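Local atomic coordinates of lovastatin nonaketide synthase, polyketide synthase component (Aspergillus terreus, PDB entry 7CPX), a protein that builds the dihydromonacolin L nonaketide of lovastatin from malonyl-CoA, working as a homodimeric iterative polyketide synthase together with the enoyl reductase LovC. Residues A[1868-1873]-A[1913-1918]. The protein carries 2 engineered substitutions. Residues are numbered along the deposited sequence; the frame is centred on the assembly and turned at random.
Sequences TKTIYV and ASIVHV
Ile1871 and Val1916 face each other as a hydrogen-bonded pair in an antiparallel strand pair within a mixed, branched sheet, a worked example of how two strands away from the catalytic sites are joined by backbone hydrogen bonds and by side-chain packing on both faces. Strand 1915-1918 comes back to pair with the start of the long strand 1869-1883 after strands 1887-1898 and 1901-1909. This mainly beta region, followed by the parallel sheet containing 1964-1968, is consistent with the inactive enoyl reductase-like part of the synthase. The strands 1869-1873 and 1915-1918 run at 153° to each other, and the two residues exchange both of their backbone bonds: Ile1871 N reaches Val1916 O at 2.9 Å, and Val1916 N returns to Ile1871 O. Lys1869 and Val1918 form the next hydrogen-bonded pair.

One face of the sheet carries Thr1870, Tyr1872, Ile1915 and His1917, and Ile1915 can be followed there atom by atom. Its CB stands near Ile1871 O. CG2 turns to the methyl of Thr1870, with Ile1915 CG2 and Thr1870 CG2 3.6 Å apart. The other branch starts with CG1 anti to the carbonyl carbon (chi1 -56°), which sends it alongside the tyrosine: CG1 lies by Tyr1872 CD2, and the tip, CD1, approaches the ring obliquely, 3.7 Å from Tyr1872 CD2. Thr1870 OG1 lies in the imidazole plane at the ring edge, hydrogen-bonded to His1917 ND1 over 3.2 Å.

On the opposite face, shared by Ile1871, Val1916 and Val1918, the contact turns apolar and buried, and Val1905 and Ala1907 of strand 1901-1909 and Ile1923 pack there too. Lys1869 starts on this side, but its bent chain leads away to a salt bridge with Glu1898. Within this layer, the tip of Ile1871, CD1, crosses toward Val1918 and meets its CG1 branch.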
loop_
_atom_site.group_PDB
_atom_site.type_symbol
_atom_site.label_atom_id
_atom_site.label_comp_id
_atom_site.label_asym_id
_atom_site.label_seq_id
_atom_site.Cartn_x
_atom_site.Cartn_y
_atom_site.Cartn_z
ATOM N N THR A 1868 -4.425 54.705 -31.441
ATOM C CA THR A 1868 -5.032 53.501 -30.894
ATOM C C THR A 1868 -6.548 53.622 -30.966
ATOM O O THR A 1868 -7.156 54.399 -30.223
ATOM C CB THR A 1868 -4.579 53.269 -29.452
ATOM O OG1 THR A 1868 -3.148 53.202 -29.404
ATOM C CG2 THR A 1868 -5.162 51.972 -28.912
ATOM N N LYS A 1869 -7.162 52.853 -31.858
ATOM C CA LYS A 1869 -8.598 52.922 -32.068
ATOM C C LYS A 1869 -9.338 52.202 -30.951
ATOM O O LYS A 1869 -8.897 51.154 -30.466
ATOM C CB LYS A 1869 -8.971 52.304 -33.414
ATOM C CG LYS A 1869 -8.157 52.820 -34.592
ATOM C CD LYS A 1869 -8.334 54.317 -34.812
ATOM C CE LYS A 1869 -9.751 54.660 -35.240
ATOM N NZ LYS A 1869 -9.893 56.099 -35.588
ATOM N N THR A 1870 -10.472 52.772 -30.554
ATOM C CA THR A 1870 -11.343 52.189 -29.541
ATOM C C THR A 1870 -12.448 51.423 -30.257
ATOM O O THR A 1870 -13.245 52.010 -30.996
ATOM C CB THR A 1870 -11.922 53.266 -28.629
ATOM O OG1 THR A 1870 -10.857 53.958 -27.968
ATOM C CG2 THR A 1870 -12.846 52.647 -27.589
ATOM N N ILE A 1871 -12.492 50.116 -30.032
ATOM C CA ILE A 1871 -13.461 49.230 -30.662
ATOM C C ILE A 1871 -14.434 48.772 -29.586
ATOM O O ILE A 1871 -14.043 48.099 -28.629
ATOM C CB ILE A 1871 -12.778 48.033 -31.335
ATOM C CG1 ILE A 1871 -11.706 48.514 -32.314
ATOM C CG2 ILE A 1871 -13.809 47.175 -32.051
ATOM C CD1 ILE A 1871 -10.898 47.397 -32.926
ATOM N N TYR A 1872 -15.701 49.138 -29.741
ATOM C CA TYR A 1872 -16.766 48.642 -28.875
ATOM C C TYR A 1872 -17.206 47.296 -29.434
ATOM O O TYR A 1872 -17.917 47.228 -30.438
ATOM C CB TYR A 1872 -17.917 49.636 -28.817
ATOM C CG TYR A 1872 -17.497 51.021 -28.379
ATOM C CD1 TYR A 1872 -16.963 51.925 -29.285
ATOM C CD2 TYR A 1872 -17.634 51.424 -27.058
ATOM C CE1 TYR A 1872 -16.577 53.190 -28.892
ATOM C CE2 TYR A 1872 -17.251 52.688 -26.655
ATOM C CZ TYR A 1872 -16.723 53.567 -27.576
ATOM O OH TYR A 1872 -16.340 54.828 -27.181
ATOM N N VAL A 1873 -16.772 46.223 -28.786
ATOM C CA VAL A 1873 -16.883 44.885 -29.352
ATOM C C VAL A 1873 -18.305 44.371 -29.185
ATOM O O VAL A 1873 -18.858 44.376 -28.079
ATOM C CB VAL A 1873 -15.874 43.936 -28.690
ATOM C CG1 VAL A 1873 -15.953 42.559 -29.316
ATOM C CG2 VAL A 1873 -14.468 44.492 -28.812
ATOM N N ALA A 1913 -12.085 42.056 -24.715
ATOM C CA ALA A 1913 -12.935 42.896 -23.891
ATOM C C ALA A 1913 -14.061 43.502 -24.712
ATOM O O ALA A 1913 -13.953 43.661 -25.932
ATOM C CB ALA A 1913 -12.127 44.015 -23.227
ATOM N N SER A 1914 -15.153 43.839 -24.020
ATOM C CA SER A 1914 -16.259 44.531 -24.669
ATOM C C SER A 1914 -15.772 45.791 -25.367
ATOM O O SER A 1914 -16.286 46.166 -26.425
ATOM C CB SER A 1914 -17.335 44.875 -23.638
ATOM O OG SER A 1914 -16.829 45.769 -22.663
ATOM N N ILE A 1915 -14.782 46.460 -24.783
ATOM C CA ILE A 1915 -14.154 47.631 -25.377
ATOM C C ILE A 1915 -12.653 47.391 -25.417
ATOM O O ILE A 1915 -12.048 47.037 -24.401
ATOM C CB ILE A 1915 -14.484 48.917 -24.597
ATOM C CG1 ILE A 1915 -16.002 49.092 -24.511
ATOM C CG2 ILE A 1915 -13.844 50.123 -25.268
ATOM C CD1 ILE A 1915 -16.448 50.316 -23.747
ATOM N N VAL A 1916 -12.061 47.585 -26.590
ATOM C CA VAL A 1916 -10.645 47.337 -26.822
ATOM C C VAL A 1916 -9.999 48.621 -27.318
ATOM O O VAL A 1916 -10.653 49.471 -27.927
ATOM C CB VAL A 1916 -10.435 46.192 -27.838
ATOM C CG1 VAL A 1916 -9.019 46.217 -28.397
ATOM C CG2 VAL A 1916 -10.733 44.855 -27.187
ATOM N N HIS A 1917 -8.704 48.756 -27.053
ATOM C CA HIS A 1917 -7.894 49.856 -27.569
ATOM C C HIS A 1917 -6.738 49.231 -28.343
ATOM O O HIS A 1917 -5.757 48.776 -27.747
ATOM C CB HIS A 1917 -7.403 50.750 -26.436
ATOM C CG HIS A 1917 -8.488 51.179 -25.500
ATOM N ND1 HIS A 1917 -9.434 52.123 -25.839
ATOM C CD2 HIS A 1917 -8.785 50.787 -24.238
ATOM C CE1 HIS A 1917 -10.263 52.297 -24.825
ATOM N NE2 HIS A 1917 -9.891 51.498 -23.841
ATOM N N VAL A 1918 -6.855 49.207 -29.670
ATOM C CA VAL A 1918 -5.925 48.470 -30.521
ATOM C C VAL A 1918 -5.461 49.365 -31.661
ATOM O O VAL A 1918 -6.243 50.151 -32.204
ATOM C CB VAL A 1918 -6.567 47.183 -31.074
ATOM C CG1 VAL A 1918 -7.689 47.523 -32.037
ATOM C CG2 VAL A 1918 -5.521 46.318 -31.752
#